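Local coordinates for B12-binding domain-containing protein (Kitasatospora setae, PDB 6WTE), which binds cobalamin and a [4Fe-4S] cluster and, as the radical SAM methylase TsrM, transfers methyl groups by non-radical catalysis, at residues 53-56 and 57-61; 91-94 and 95-99; 392-395 and 396-400. One frame throughout, in Å; residues are numbered along the deposited sequence.

Interaction 1. Residues 53-56 and 57-61; sequences HEYF and AERSP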
loop_
_atom_site.group_PDB
_atom_site.type_symbol
_atom_site.label_atom_id
_atom_site.label_comp_id
_atom_site.label_asym_id
_atom_site.label_seq_id
_atom_site.Cartn_x
_atom_site.Cartn_y
_atom_site.Cartn_z
ATOM N N HIS A 53 2.373 19.246 20.939
ATOM C CA HIS A 53 2.288 20.396 21.834
ATOM C C HIS A 53 3.406 21.390 21.567
ATOM O O HIS A 53 3.166 22.602 21.514
ATOM C CB HIS A 53 2.325 19.926 23.284
ATOM C CG HIS A 53 1.144 19.098 23.673
ATOM N ND1 HIS A 53 1.142 18.274 24.777
ATOM C CD2 HIS A 53 -0.073 18.959 23.097
ATOM C CE1 HIS A 53 -0.029 17.671 24.871
ATOM N NE2 HIS A 53 -0.784 18.065 23.861
ATOM N N GLU A 54 4.633 20.897 21.383
ATOM C CA GLU A 54 5.742 21.789 21.064
ATOM C C GLU A 54 5.491 22.519 19.751
ATOM O O GLU A 54 5.653 23.742 19.673
ATOM C CB GLU A 54 7.057 21.008 21.006
ATOM C CG GLU A 54 7.453 20.344 22.314
ATOM C CD GLU A 54 8.607 19.364 22.152
ATOM O OE1 GLU A 54 8.763 18.792 21.048
ATOM O OE2 GLU A 54 9.358 19.162 23.130
ATOM N N TYR A 55 5.069 21.792 18.711
ATOM C CA TYR A 55 4.977 22.406 17.388
ATOM C C TYR A 55 3.952 23.534 17.365
ATOM O O TYR A 55 4.247 24.645 16.911
ATOM C CB TYR A 55 4.646 21.363 16.316
ATOM C CG TYR A 55 4.590 21.999 14.943
ATOM C CD1 TYR A 55 5.746 22.178 14.195
ATOM C CD2 TYR A 55 3.391 22.464 14.418
ATOM C CE1 TYR A 55 5.706 22.789 12.954
ATOM C CE2 TYR A 55 3.343 23.075 13.182
ATOM C CZ TYR A 55 4.499 23.236 12.454
ATOM O OH TYR A 55 4.447 23.843 11.220
ATOM N N PHE A 56 2.729 23.265 17.832
ATOM C CA PHE A 56 1.657 24.243 17.680
ATOM C C PHE A 56 1.784 25.427 18.630
ATOM O O PHE A 56 1.150 26.462 18.401
ATOM C CB PHE A 56 0.303 23.563 17.844
ATOM C CG PHE A 56 -0.123 22.807 16.627
ATOM C CD1 PHE A 56 -0.533 23.489 15.490
ATOM C CD2 PHE A 56 -0.091 21.427 16.599
ATOM C CE1 PHE A 56 -0.913 22.806 14.359
ATOM C CE2 PHE A 56 -0.475 20.742 15.469
ATOM C CZ PHE A 56 -0.886 21.434 14.349
ATOM N N ALA A 57 2.584 25.309 19.685
ATOM C CA ALA A 57 2.838 26.485 20.505
ATOM C C ALA A 57 3.751 27.473 19.790
ATOM O O ALA A 57 3.635 28.686 19.994
ATOM C CB ALA A 57 3.439 26.066 21.841
ATOM N N GLU A 58 4.638 26.971 18.933
ATOM C CA GLU A 58 5.624 27.778 18.230
ATOM C C GLU A 58 5.209 28.149 16.812
ATOM O O GLU A 58 5.669 29.169 16.291
ATOM C CB GLU A 58 6.956 27.022 18.178
ATOM C CG GLU A 58 7.360 26.410 19.520
ATOM C CD GLU A 58 8.276 25.209 19.366
ATOM O OE1 GLU A 58 8.659 24.897 18.216
ATOM O OE2 GLU A 58 8.609 24.567 20.390
ATOM N N ARG A 59 4.357 27.350 16.172
ATOM C CA ARG A 59 4.034 27.518 14.762
ATOM C C ARG A 59 2.526 27.526 14.569
ATOM O O ARG A 59 1.788 26.827 15.268
ATOM C CB ARG A 59 4.650 26.396 13.905
ATOM C CG ARG A 59 6.162 26.318 13.996
ATOM C CD ARG A 59 6.808 27.565 13.422
ATOM N NE ARG A 59 7.184 27.402 12.021
ATOM C CZ ARG A 59 7.554 28.400 11.227
ATOM N NH1 ARG A 59 7.583 29.640 11.692
ATOM N NH2 ARG A 59 7.891 28.159 9.968
ATOM N N SER A 60 2.078 28.315 13.597
ATOM C CA SER A 60 0.659 28.449 13.274
ATOM C C SER A 60 0.482 28.239 11.777
ATOM O O SER A 60 0.290 29.197 11.019
ATOM C CB SER A 60 0.112 29.809 13.715
ATOM O OG SER A 60 0.272 29.993 15.112
ATOM N N PRO A 61 0.547 26.993 11.314
ATOM C CA PRO A 61 0.309 26.733 9.891
ATOM C C PRO A 61 -1.122 27.091 9.519
ATOM O O PRO A 61 -2.033 27.020 10.344
ATOM C CB PRO A 61 0.557 25.226 9.759
ATOM C CG PRO A 61 0.278 24.683 11.126
ATOM C CD PRO A 61 0.761 25.751 12.078
HETATM O O HOH W 1 -0.522 28.052 16.613
#
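Tyr55 and Arg59 meet where helix 48-58 of the B12-binding domain ends and the chain turns toward strand 63-67. CB of Arg59 lies over one face of the tyrosine ring, offset toward its rim, in a CH-pi contact 3.8 Å from the ring centroid. The ring reaches it because CG of Tyr55 stands anti to the backbone N (chi1 -178°), which carries the phenol toward the chain after the helix. The guanidinium plane is turned 81° from the ring, so the two flat groups do not stack. The arginine chain bends away, and its NE and NH2 form salt bridges with Glu37 and Glu35. Tyr55 OH is hydrogen-bonded to the same Glu37. Replacing the tyrosine by an alanine would probably open a gap under the Arg59 chain and leave Glu37 without one of its hydrogen-bond partners.

Pro61 closes the turn against both rings. Its CD is 3.9 Å from Tyr55 CE2, and its CG is 3.9 Å from Phe56 CE1. Both contacts are oblique. CD2 of Tyr55 sits over the centre of one Phe56 face, and Phe56 also packs on Leu6 of strand 4-9. In the backbone, Arg59 N donates to Tyr55 O at 2.8 Å. A water donates to Phe56 O at 2.9 Å and lies 2.6 Å from Ser60 OG.

Interaction 2. Residues 91-94 and 95-99; sequences TEIR and RLTDA. With EDO (1,2-ethanediol), chain F.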
loop_
_atom_site.group_PDB
_atom_site.type_symbol
_atom_site.label_atom_id
_atom_site.label_comp_id
_atom_site.label_asym_id
_atom_site.label_seq_id
_atom_site.Cartn_x
_atom_site.Cartn_y
_atom_site.Cartn_z
ATOM N N THR A 91 -7.613 14.275 16.462
ATOM C CA THR A 91 -8.389 14.960 17.491
ATOM C C THR A 91 -7.504 15.872 18.332
ATOM O O THR A 91 -7.901 16.993 18.672
ATOM C CB THR A 91 -9.117 13.940 18.371
ATOM O OG1 THR A 91 -10.092 13.251 17.583
ATOM C CG2 THR A 91 -9.814 14.626 19.534
ATOM N N GLU A 92 -6.291 15.416 18.661
ATOM C CA GLU A 92 -5.364 16.276 19.393
ATOM C C GLU A 92 -4.944 17.480 18.555
ATOM O O GLU A 92 -4.847 18.600 19.074
ATOM C CB GLU A 92 -4.145 15.469 19.842
ATOM C CG GLU A 92 -3.186 16.243 20.737
ATOM C CD GLU A 92 -3.790 16.611 22.086
ATOM O OE1 GLU A 92 -4.724 15.922 22.544
ATOM O OE2 GLU A 92 -3.324 17.598 22.690
ATOM N N ILE A 93 -4.690 17.273 17.260
ATOM C CA ILE A 93 -4.346 18.387 16.378
ATOM C C ILE A 93 -5.421 19.465 16.441
ATOM O O ILE A 93 -5.124 20.657 16.589
ATOM C CB ILE A 93 -4.133 17.891 14.937
ATOM C CG1 ILE A 93 -2.793 17.162 14.805
ATOM C CG2 ILE A 93 -4.195 19.057 13.965
ATOM C CD1 ILE A 93 -2.635 16.404 13.481
ATOM N N ARG A 94 -6.689 19.059 16.339
ATOM C CA ARG A 94 -7.785 20.020 16.297
ATOM C C ARG A 94 -8.003 20.715 17.634
ATOM O O ARG A 94 -8.651 21.764 17.670
ATOM C CB ARG A 94 -9.068 19.331 15.833
ATOM C CG ARG A 94 -8.944 18.790 14.414
ATOM C CD ARG A 94 -10.218 18.135 13.920
ATOM N NE ARG A 94 -11.298 19.096 13.707
ATOM C CZ ARG A 94 -11.390 19.880 12.635
ATOM N NH1 ARG A 94 -10.458 19.831 11.690
ATOM N NH2 ARG A 94 -12.409 20.718 12.508
ATOM N N ARG A 95 -7.488 20.152 18.731
ATOM C CA ARG A 95 -7.493 20.872 20.000
ATOM C C ARG A 95 -6.461 21.989 20.031
ATOM O O ARG A 95 -6.595 22.917 20.837
ATOM C CB ARG A 95 -7.242 19.912 21.171
ATOM C CG ARG A 95 -8.390 18.942 21.438
ATOM C CD ARG A 95 -8.245 18.252 22.793
ATOM N NE ARG A 95 -9.074 17.050 22.886
ATOM C CZ ARG A 95 -8.853 16.043 23.726
ATOM N NH1 ARG A 95 -7.816 16.080 24.553
ATOM N NH2 ARG A 95 -9.664 14.993 23.736
ATOM N N LEU A 96 -5.460 21.934 19.152
ATOM C CA LEU A 96 -4.316 22.835 19.183
ATOM C C LEU A 96 -4.349 23.909 18.105
ATOM O O LEU A 96 -3.613 24.898 18.218
ATOM C CB LEU A 96 -3.018 22.027 19.042
ATOM C CG LEU A 96 -2.780 20.953 20.107
ATOM C CD1 LEU A 96 -1.592 20.065 19.729
ATOM C CD2 LEU A 96 -2.553 21.589 21.468
ATOM N N THR A 97 -5.172 23.748 17.071
ATOM C CA THR A 97 -5.227 24.719 15.988
ATOM C C THR A 97 -6.628 24.728 15.400
ATOM O O THR A 97 -7.330 23.712 15.414
ATOM C CB THR A 97 -4.202 24.409 14.884
ATOM O OG1 THR A 97 -4.317 25.382 13.835
ATOM C CG2 THR A 97 -4.442 23.010 14.298
ATOM N N ASP A 98 -7.035 25.892 14.896
ATOM C CA ASP A 98 -8.257 26.008 14.110
ATOM C C ASP A 98 -7.985 25.962 12.612
ATOM O O ASP A 98 -8.923 26.109 11.817
ATOM C CB ASP A 98 -9.008 27.296 14.475
ATOM C CG ASP A 98 -9.557 27.265 15.892
ATOM O OD1 ASP A 98 -10.040 26.201 16.330
ATOM O OD2 ASP A 98 -9.503 28.306 16.577
ATOM N N ALA A 99 -6.733 25.749 12.211
ATOM C CA ALA A 99 -6.430 25.602 10.797
ATOM C C ALA A 99 -7.186 24.402 10.235
ATOM O O ALA A 99 -7.364 23.399 10.936
ATOM C CB ALA A 99 -4.931 25.419 10.568
HETATM C C1 EDO F . -7.468 26.005 19.089
HETATM O O1 EDO F . -6.788 26.962 19.918
HETATM C C2 EDO F . -8.864 25.769 19.652
HETATM O O2 EDO F . -9.807 25.687 18.578
HETATM O O HOH W 2 -10.418 23.253 16.417
#
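The C-terminal end of helix 83-96, in the beta-alpha-beta unit of strand 63-67, this helix and strand 101-104, brings Glu92 close to Arg95 and Ile93 close to Thr97. The Glu92 and Arg95 side chains meet crosswise. Their salt bridge is long, with Glu92 OE1 3.7 Å from Arg95 NH1. The carboxylate and guanidinium planes are 71° apart. OE1 stands off the plane of the guanidinium, so the pair is held by charge and not by a directed N-H bond. A bend at chi2 (66°) turns the Glu92 carboxylate back toward Arg95, and its other oxygen, OE2, is hydrogen-bonded to His53 of helix 48-58.

Leu96 CG rests 3.3 Å from Glu92 O. The leucine side chain also packs on Leu52 and Phe56 of helix 48-58. The CG2 methyls of Ile93 and Thr97 sit alongside one another, 4.0 Å apart.

The last turn is bonded unevenly. Arg95 N donates to Thr91 O, and more weakly to Glu92 O. Leu96 N donates to Ile93 O at 2.9 Å, an i to i+3 bond. Thr97 N makes a weak bond to the same oxygen, so Ile93 O takes two N-H groups. A water lies 2.6 Å from Arg94 O and is also near Asp98 OD1, and so probably links the helix end to the loop. A 1,2-ethanediol, probably from the crystallisation liquor, lies beside the Asp98 carboxylate. Arg94 itself forms a salt bridge with Glu122.

Thr97 OG1, anti to the backbone N (chi1 179°), accepts from Ala99 N at 2.9 Å in a nearly straight bond. This is an ST turn, here leading the chain from the helix toward strand 101-104 of the B12-binding domain.

Interaction 3. Residues 392-395 and 396-400; sequences ACVD and AFMAL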
loop_
_atom_site.group_PDB
_atom_site.type_symbol
_atom_site.label_atom_id
_atom_site.label_comp_id
_atom_site.label_asym_id
_atom_site.label_seq_id
_atom_site.Cartn_x
_atom_site.Cartn_y
_atom_site.Cartn_z
ATOM N N ALA A 392 -2.905 -27.885 -4.622
ATOM C CA ALA A 392 -2.377 -27.826 -5.981
ATOM C C ALA A 392 -1.497 -26.601 -6.171
ATOM O O ALA A 392 -0.429 -26.684 -6.792
ATOM C CB ALA A 392 -3.522 -27.820 -6.988
ATOM N N CYS A 393 -1.926 -25.455 -5.637
ATOM C CA CYS A 393 -1.118 -24.246 -5.747
ATOM C C CYS A 393 0.157 -24.353 -4.920
ATOM O O CYS A 393 1.241 -23.995 -5.399
ATOM C CB CYS A 393 -1.935 -23.026 -5.318
ATOM S SG CYS A 393 -1.031 -21.485 -5.498
ATOM N N VAL A 394 0.054 -24.845 -3.681
ATOM C CA VAL A 394 1.242 -25.018 -2.846
ATOM C C VAL A 394 2.269 -25.878 -3.567
ATOM O O VAL A 394 3.440 -25.501 -3.693
ATOM C CB VAL A 394 0.866 -25.622 -1.481
ATOM C CG1 VAL A 394 2.108 -26.153 -0.766
ATOM C CG2 VAL A 394 0.167 -24.578 -0.615
ATOM N N ASP A 395 1.833 -27.033 -4.083
ATOM C CA ASP A 395 2.760 -27.957 -4.734
ATOM C C ASP A 395 3.434 -27.319 -5.939
ATOM O O ASP A 395 4.650 -27.456 -6.126
ATOM C CB ASP A 395 2.023 -29.231 -5.154
ATOM C CG ASP A 395 1.675 -30.117 -3.975
ATOM O OD1 ASP A 395 2.206 -29.878 -2.873
ATOM O OD2 ASP A 395 0.871 -31.051 -4.151
ATOM N N ALA A 396 2.662 -26.622 -6.773
ATOM C CA ALA A 396 3.235 -26.026 -7.974
ATOM C C ALA A 396 4.144 -24.849 -7.635
ATOM O O ALA A 396 5.236 -24.721 -8.200
ATOM C CB ALA A 396 2.122 -25.586 -8.917
ATOM N N PHE A 397 3.710 -23.976 -6.718
ATOM C CA PHE A 397 4.532 -22.826 -6.346
ATOM C C PHE A 397 5.828 -23.259 -5.663
ATOM O O PHE A 397 6.902 -22.725 -5.960
ATOM C CB PHE A 397 3.751 -21.874 -5.433
ATOM C CG PHE A 397 2.850 -20.929 -6.164
ATOM C CD1 PHE A 397 2.359 -21.230 -7.425
ATOM C CD2 PHE A 397 2.497 -19.712 -5.587
ATOM C CE1 PHE A 397 1.512 -20.339 -8.088
ATOM C CE2 PHE A 397 1.654 -18.823 -6.248
ATOM C CZ PHE A 397 1.169 -19.140 -7.502
ATOM N N MET A 398 5.747 -24.217 -4.735
ATOM C CA MET A 398 6.941 -24.637 -4.012
ATOM C C MET A 398 7.974 -25.259 -4.944
ATOM O O MET A 398 9.181 -25.132 -4.705
ATOM C CB MET A 398 6.560 -25.614 -2.896
ATOM C CG MET A 398 5.808 -24.958 -1.746
ATOM S SD MET A 398 6.812 -23.710 -0.909
ATOM C CE MET A 398 8.087 -24.776 -0.242
ATOM N N ALA A 399 7.526 -25.908 -6.022
ATOM C CA ALA A 399 8.452 -26.517 -6.970
ATOM C C ALA A 399 9.210 -25.488 -7.799
ATOM O O ALA A 399 10.183 -25.855 -8.467
ATOM C CB ALA A 399 7.698 -27.483 -7.892
ATOM N N LEU A 400 8.792 -24.217 -7.773
ATOM C CA LEU A 400 9.536 -23.163 -8.464
ATOM C C LEU A 400 10.921 -22.955 -7.868
ATOM O O LEU A 400 11.821 -22.460 -8.555
ATOM C CB LEU A 400 8.765 -21.845 -8.404
ATOM C CG LEU A 400 7.459 -21.724 -9.179
ATOM C CD1 LEU A 400 6.738 -20.469 -8.723
ATOM C CD2 LEU A 400 7.748 -21.659 -10.670
#
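One face of the Phe397 ring carries Cys393 SG, which sits over the ring centre one helical turn back. This is a sulfur-aromatic contact: the sulfur is 3.6 Å from the centroid and only 4° off the ring normal. It is nearly equidistant from all six ring carbons, and its distance to Phe397 CZ is 3.8 Å. SG gets there because it stands anti to the backbone N of Cys393 (chi1 -177°), which sends it along the helix toward Phe397. The ring CG is anti to its own carbonyl carbon, so the ring lies back toward the cysteine. Cys393 O is also close to the ring, 3.5 Å from Phe397 CG. The same oxygen accepts from Phe397 N, so backbone and side chain join this pair together. Both residues are buried against strand 373-380: Cys393 touches Phe380, and Phe397 touches Val376 and Ala378.

Val394 and Met398 form a second pair. Their side chains leave the helix abreast, with Val394 CG1 4.0 Å from Met398 CG. The methionine packs on Thr405 and Phe407 of strand 404-412, and Val394 also reaches Phe407.

The backbone is regular through this turn. Phe397 N donates to Cys393 O at 2.8 Å, and Met398 N donates to Val394 O at 2.8 Å; both hydrogen bonds are close to straight. Ala399 N donates to Asp395 O over a longer 3.3 Å.

These are i to i+4 pairs on the sheet-facing side of a helix in a beta-alpha-beta unit, strand 373-380, helix 387-398, strand 404-412, of the radical SAM core.

Along the chain the three contacts come in series, each at or near the C-terminal end of a helix. Interactions 1 and 2 lie in the B12-binding domain, on helices 48-58 and 83-96, with centres about 10 Å apart. They touch directly: Phe56 CE1 packs on Thr97 CG2 at 3.5 Å. The ends of two neighbouring helices thus pack together against the parallel strands of the B12-binding domain. Interaction 3 is separate structural packing in the radical SAM core, on the other side of the chain's centre. Its centre is about 55 Å from that of interaction 1 and about 53 Å from that of interaction 2. Cobalamin and the iron-sulfur cluster are bound by other parts of the chain.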